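Side-chain contact in uncharacterized protein YLR132C (Kluyveromyces marxianus, PDB 6PFQ), which is a U6 snRNA phosphodiesterase (Usb1) of the 2H phosphodiesterase superfamily, probably acting as a nuclease: residues K31-N34 / A35-T39. Numbering follows the deposited sequence.
Sequences KGVN and AVMDT
Met-37 leans back over the preceding turn of the helix, where it meets the side chains of Val-33 and Asn-34. Its CG lies beside the backbone N (chi1 -56°), which sets this methylene 3.4 Å from Val-33 O, and further bends at chi2 and chi3 bring the terminal methyl back to the same carbonyl, with CE 3.8 Å from Val-33 O. The apolar touch between the two side chains is looser, Val-33 CG1 standing 4.4 Å from Met-37 CG. The amide of Asn-34 crosses the methionine at a slant, OD1 4.0 Å from Met-37 CG. That oxygen is already engaged, since it accepts a hydrogen bond from the backbone N of Phe-45, tying the last turns of the helix to the loop that follows; Phe-45 also packs on Val-33 and Met-37. Farther round the helix, Val-36 CG2 comes to 3.6 Å from Gly-32 O, a carbonyl that accepts a weak bond from Val-36 N and shares another, also weak, with a glycerol probably carried over from crystallisation. Asp-38 folds its carboxylate back beside its own N, bringing CG 3.4 Å from Asn-34 O, the acceptor of its N-H in a bond of 2.8 Å from Asp-38 N. Met-37 also meets Leu-179, Leu-182 and Val-183 of helix 169-186, so the buried Val-33 and Met-37 mark the inward face, whereas Lys-31, Ala-35 and Asp-38 are exposed. This is the i to i+3 and i to i+4 spacing of an amphipathic alpha-helix, here the C-terminal part of helix 20-39, packed against helix 169-186.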
loop_
_atom_site.group_PDB
_atom_site.type_symbol
_atom_site.label_atom_id
_atom_site.label_comp_id
_atom_site.label_asym_id
_atom_site.label_seq_id
_atom_site.Cartn_x
_atom_site.Cartn_y
_atom_site.Cartn_z
ATOM N N LYS A 31 -13.771 -12.476 -1.582
ATOM C CA LYS A 31 -14.661 -13.339 -2.353
ATOM C C LYS A 31 -15.907 -12.573 -2.760
ATOM O O LYS A 31 -16.373 -12.674 -3.903
ATOM C CB LYS A 31 -15.007 -14.610 -1.572
ATOM C CG LYS A 31 -15.840 -15.556 -2.400
ATOM C CD LYS A 31 -15.898 -16.972 -1.810
ATOM C CE LYS A 31 -16.344 -16.971 -0.389
ATOM N NZ LYS A 31 -16.548 -18.418 0.068
ATOM N N GLY A 32 -16.398 -11.733 -1.863
ATOM C CA GLY A 32 -17.605 -10.990 -2.147
ATOM C C GLY A 32 -17.388 -9.940 -3.211
ATOM O O GLY A 32 -18.239 -9.742 -4.075
ATOM N N VAL A 33 -16.255 -9.226 -3.146
ATOM C CA VAL A 33 -15.904 -8.275 -4.205
ATOM C C VAL A 33 -15.802 -8.987 -5.542
ATOM O O VAL A 33 -16.318 -8.521 -6.565
ATOM C CB VAL A 33 -14.597 -7.532 -3.865
ATOM C CG1 VAL A 33 -14.200 -6.620 -5.064
ATOM C CG2 VAL A 33 -14.826 -6.665 -2.634
ATOM N N ASN A 34 -15.136 -10.130 -5.562
ATOM C CA ASN A 34 -14.933 -10.805 -6.833
ATOM C C ASN A 34 -16.230 -11.409 -7.382
ATOM O O ASN A 34 -16.408 -11.471 -8.610
ATOM C CB ASN A 34 -13.839 -11.869 -6.681
ATOM C CG ASN A 34 -12.462 -11.251 -6.597
ATOM O OD1 ASN A 34 -12.233 -10.164 -7.126
ATOM N ND2 ASN A 34 -11.548 -11.932 -5.941
ATOM N N ALA A 35 -17.192 -11.742 -6.522
ATOM C CA ALA A 35 -18.501 -12.143 -7.044
ATOM C C ALA A 35 -19.151 -11.002 -7.814
ATOM O O ALA A 35 -19.779 -11.227 -8.855
ATOM C CB ALA A 35 -19.426 -12.604 -5.893
ATOM N N VAL A 36 -19.004 -9.769 -7.325
ATOM C CA VAL A 36 -19.479 -8.606 -8.074
ATOM C C VAL A 36 -18.680 -8.422 -9.375
ATOM O O VAL A 36 -19.253 -8.114 -10.426
ATOM C CB VAL A 36 -19.434 -7.351 -7.190
ATOM C CG1 VAL A 36 -19.857 -6.142 -7.995
ATOM C CG2 VAL A 36 -20.332 -7.526 -5.945
ATOM N N MET A 37 -17.357 -8.611 -9.342
ATOM C CA MET A 37 -16.600 -8.508 -10.593
ATOM C C MET A 37 -17.088 -9.543 -11.611
ATOM O O MET A 37 -17.283 -9.229 -12.792
ATOM C CB MET A 37 -15.090 -8.673 -10.352
ATOM C CG MET A 37 -14.488 -7.693 -9.337
ATOM S SD MET A 37 -14.700 -5.981 -9.867
ATOM C CE MET A 37 -16.208 -5.551 -8.977
ATOM N N ASP A 38 -17.320 -10.776 -11.165
ATOM C CA ASP A 38 -17.821 -11.814 -12.071
ATOM C C ASP A 38 -19.151 -11.416 -12.689
ATOM O O ASP A 38 -19.355 -11.559 -13.899
ATOM C CB ASP A 38 -18.008 -13.127 -11.315
ATOM C CG ASP A 38 -16.718 -13.832 -11.047
ATOM O OD1 ASP A 38 -15.732 -13.528 -11.738
ATOM O OD2 ASP A 38 -16.690 -14.703 -10.147
ATOM N N THR A 39 -20.096 -10.982 -11.851
ATOM C CA THR A 39 -21.409 -10.577 -12.346
ATOM C C THR A 39 -21.293 -9.536 -13.446
ATOM O O THR A 39 -22.032 -9.574 -14.438
ATOM C CB THR A 39 -22.217 -9.998 -11.193
ATOM O OG1 THR A 39 -22.537 -11.050 -10.289
ATOM C CG2 THR A 39 -23.462 -9.290 -11.688
#